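PDB 3HDQ: UDP-galactopyranose mutase from Deinococcus radiodurans, which probably interconverts UDP-galactopyranose and UDP-galactofuranose, using a bound FAD cofactor. Local coordinates for residues S114-L119 and Y172-R177. Numbering follows the deposited sequence.
With GDU (galactose-uridine-5'-diphosphate), chain K.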
loop_
_atom_site.group_PDB
_atom_site.type_symbol
_atom_site.label_atom_id
_atom_site.label_comp_id
_atom_site.label_asym_id
_atom_site.label_seq_id
_atom_site.Cartn_x
_atom_site.Cartn_y
_atom_site.Cartn_z
ATOM N N SER A 114 34.001 -6.325 1.002
ATOM C CA SER A 114 35.050 -5.413 1.429
ATOM C C SER A 114 36.091 -6.164 2.257
ATOM O O SER A 114 35.844 -6.557 3.398
ATOM C CB SER A 114 34.453 -4.253 2.218
ATOM O OG SER A 114 35.470 -3.395 2.693
ATOM N N VAL A 115 37.256 -6.371 1.657
ATOM C CA VAL A 115 38.309 -7.177 2.255
ATOM C C VAL A 115 39.633 -6.524 1.908
ATOM O O VAL A 115 39.875 -6.194 0.745
ATOM C CB VAL A 115 38.285 -8.605 1.667
ATOM C CG1 VAL A 115 39.602 -9.329 1.925
ATOM C CG2 VAL A 115 37.104 -9.394 2.230
ATOM N N ASP A 116 40.483 -6.318 2.907
ATOM C CA ASP A 116 41.757 -5.639 2.682
ATOM C C ASP A 116 41.564 -4.305 1.949
ATOM O O ASP A 116 42.356 -3.946 1.083
ATOM C CB ASP A 116 42.721 -6.536 1.878
ATOM C CG ASP A 116 43.213 -7.750 2.666
ATOM O OD1 ASP A 116 42.913 -7.839 3.874
ATOM O OD2 ASP A 116 43.902 -8.609 2.070
ATOM N N GLY A 117 40.505 -3.580 2.286
ATOM C CA GLY A 117 40.266 -2.266 1.713
ATOM C C GLY A 117 39.975 -2.246 0.219
ATOM O O GLY A 117 40.026 -1.196 -0.415
ATOM N N GLN A 118 39.672 -3.407 -0.343
ATOM C CA GLN A 118 39.265 -3.502 -1.735
ATOM C C GLN A 118 37.852 -4.050 -1.815
ATOM O O GLN A 118 37.398 -4.741 -0.902
ATOM C CB GLN A 118 40.167 -4.479 -2.484
ATOM C CG GLN A 118 41.627 -4.143 -2.483
ATOM C CD GLN A 118 42.474 -5.370 -2.781
ATOM O OE1 GLN A 118 43.073 -5.949 -1.878
ATOM N NE2 GLN A 118 42.496 -5.791 -4.042
ATOM N N LEU A 119 37.175 -3.778 -2.927
ATOM C CA LEU A 119 35.878 -4.392 -3.204
ATOM C C LEU A 119 36.043 -5.547 -4.187
ATOM O O LEU A 119 36.347 -5.347 -5.363
ATOM C CB LEU A 119 34.881 -3.355 -3.721
ATOM C CG LEU A 119 34.589 -2.256 -2.699
ATOM C CD1 LEU A 119 33.674 -1.181 -3.292
ATOM C CD2 LEU A 119 33.989 -2.859 -1.430
ATOM N N TYR A 172 39.037 -18.504 3.838
ATOM C CA TYR A 172 38.009 -18.727 4.841
ATOM C C TYR A 172 38.003 -17.623 5.893
ATOM O O TYR A 172 36.945 -17.114 6.259
ATOM C CB TYR A 172 38.214 -20.096 5.506
ATOM C CG TYR A 172 37.411 -20.307 6.771
ATOM C CD1 TYR A 172 36.079 -20.688 6.710
ATOM C CD2 TYR A 172 37.990 -20.140 8.026
ATOM C CE1 TYR A 172 35.336 -20.892 7.864
ATOM C CE2 TYR A 172 37.258 -20.344 9.184
ATOM C CZ TYR A 172 35.928 -20.718 9.093
ATOM O OH TYR A 172 35.183 -20.925 10.225
ATOM N N ASN A 173 39.178 -17.257 6.395
ATOM C CA ASN A 173 39.244 -16.218 7.421
ATOM C C ASN A 173 38.872 -14.851 6.856
ATOM O O ASN A 173 38.350 -13.992 7.574
ATOM C CB ASN A 173 40.636 -16.128 8.051
ATOM C CG ASN A 173 41.004 -17.362 8.872
ATOM O OD1 ASN A 173 40.146 -18.112 9.336
ATOM N ND2 ASN A 173 42.298 -17.566 9.053
ATOM N N LYS A 174 39.138 -14.657 5.567
ATOM C CA LYS A 174 38.949 -13.350 4.950
ATOM C C LYS A 174 37.525 -13.053 4.480
ATOM O O LYS A 174 37.088 -11.907 4.546
ATOM C CB LYS A 174 39.970 -13.129 3.827
ATOM C CG LYS A 174 41.173 -12.360 4.323
ATOM C CD LYS A 174 42.410 -12.547 3.479
ATOM C CE LYS A 174 43.587 -11.821 4.148
ATOM N NZ LYS A 174 44.892 -12.502 3.896
ATOM N N PHE A 175 36.811 -14.084 4.030
ATOM C CA PHE A 175 35.473 -13.904 3.466
ATOM C C PHE A 175 34.335 -14.515 4.308
ATOM O O PHE A 175 33.221 -13.993 4.307
ATOM C CB PHE A 175 35.418 -14.453 2.029
ATOM C CG PHE A 175 36.227 -13.652 1.041
ATOM C CD1 PHE A 175 37.587 -13.873 0.892
ATOM C CD2 PHE A 175 35.624 -12.673 0.261
ATOM C CE1 PHE A 175 38.329 -13.127 -0.005
ATOM C CE2 PHE A 175 36.368 -11.925 -0.638
ATOM C CZ PHE A 175 37.719 -12.148 -0.767
ATOM N N PHE A 176 34.608 -15.614 5.017
ATOM C CA PHE A 176 33.539 -16.357 5.696
ATOM C C PHE A 176 33.492 -16.296 7.224
ATOM O O PHE A 176 32.420 -16.062 7.794
ATOM C CB PHE A 176 33.512 -17.813 5.234
ATOM C CG PHE A 176 32.998 -17.977 3.847
ATOM C CD1 PHE A 176 31.647 -18.152 3.618
ATOM C CD2 PHE A 176 33.860 -17.918 2.768
ATOM C CE1 PHE A 176 31.173 -18.291 2.340
ATOM C CE2 PHE A 176 33.390 -18.051 1.484
ATOM C CZ PHE A 176 32.048 -18.236 1.268
ATOM N N ARG A 177 34.627 -16.516 7.883
ATOM C CA ARG A 177 34.628 -16.600 9.338
ATOM C C ARG A 177 34.012 -15.373 9.996
ATOM O O ARG A 177 33.051 -15.492 10.760
ATOM C CB ARG A 177 36.027 -16.841 9.898
ATOM C CG ARG A 177 36.012 -17.135 11.401
ATOM C CD ARG A 177 37.392 -17.417 11.958
ATOM N NE ARG A 177 38.325 -16.339 11.646
ATOM C CZ ARG A 177 39.429 -16.084 12.344
ATOM N NH1 ARG A 177 39.733 -16.826 13.407
ATOM N NH2 ARG A 177 40.223 -15.079 11.991
HETATM N N1 GDU K . 28.592 -15.745 3.872
HETATM C C2 GDU K . 29.670 -15.179 4.162
HETATM N N3 GDU K . 30.339 -14.195 3.736
HETATM C C4 GDU K . 29.751 -13.564 2.705
HETATM C C5 GDU K . 28.454 -14.092 2.219
HETATM C C6 GDU K . 27.921 -15.166 2.835
HETATM O O2 GDU K . 30.307 -15.800 5.269
HETATM O O4 GDU K . 30.258 -12.565 2.199
HETATM C C1D GDU K . 28.052 -16.871 4.579
HETATM C C2D GDU K . 27.287 -16.611 5.899
HETATM O O2D GDU K . 27.334 -17.723 6.785
HETATM C C3D GDU K . 25.892 -16.356 5.367
HETATM C C4D GDU K . 25.802 -17.516 4.378
HETATM O O4D GDU K . 27.109 -17.640 3.808
HETATM O O3D GDU K . 24.923 -16.413 6.410
HETATM C C5D GDU K . 24.618 -17.499 3.423
HETATM O O5D GDU K . 24.825 -16.312 2.635
HETATM P PA GDU K . 23.613 -15.461 2.036
HETATM O O1A GDU K . 24.173 -14.517 1.029
HETATM O O2A GDU K . 22.694 -16.394 1.365
HETATM O O3A GDU K . 22.936 -14.584 3.173
HETATM P PB GDU K . 21.422 -14.124 3.111
HETATM O O1B GDU K . 21.292 -13.386 4.390
HETATM O O2B GDU K . 20.393 -15.193 3.118
HETATM O O3B GDU K . 21.117 -13.064 1.944
HETATM C "C1'" GDU K . 19.905 -12.613 1.309
HETATM C "C2'" GDU K . 19.532 -13.599 0.182
HETATM C "C3'" GDU K . 20.826 -13.813 -0.638
HETATM C "C4'" GDU K . 21.146 -12.478 -1.375
HETATM C "C5'" GDU K . 21.179 -11.330 -0.327
HETATM C "C6'" GDU K . 21.201 -9.910 -0.962
HETATM O "O2'" GDU K . 18.965 -14.815 0.704
HETATM O "O3'" GDU K . 20.629 -14.921 -1.546
HETATM O "O4'" GDU K . 20.121 -12.260 -2.367
HETATM O "O5'" GDU K . 20.185 -11.312 0.736
HETATM O "O6'" GDU K . 22.532 -9.342 -1.009
#
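Val115 meets Lys174 and Phe175 where a beta hairpin with a type I' turn, Val115 to Gln118, rests against helix 159-184 beside the uridine end of the substrate. Val115 CG2 sits over one face of the Phe175 ring, 4.1 Å from the ring centroid, in a CH-pi contact. The same methyl lies 3.4 Å from Lys174 O. With chi1 at 162°, CG1 lies anti to the backbone N, while CG2 lies beside that N and reaches the ring. CG1 in turn packs on Lys174 CG. At the turn, the Asp116 carboxylate lies beside Lys174 CE, with OD2 3.8 Å away. Lys174 NZ stays beyond salt-bridge distance of Asp116 and pairs instead with Asp170. Leu132 of helix 126-133 touches Val115, Asp116 and Lys174, and Asn299 ND2 hydrogen-bonds to Lys174 O.

The same helix turn also holds the uracil of GDU. Its N3 donates to Phe175 O at 2.9 Å, with an N-H...O angle of 154°. Phe176 brings CD1 to 3.2 Å from uracil O2, and the ring meets this oxygen obliquely. A serine in place of Phe176 would probably open a gap beside uracil O2 and let the base shift. The helix makes a wider pi-type turn here: Tyr172 O accepts from both Phe176 N, at 3.0 Å, and Arg177 N, at 2.9 Å.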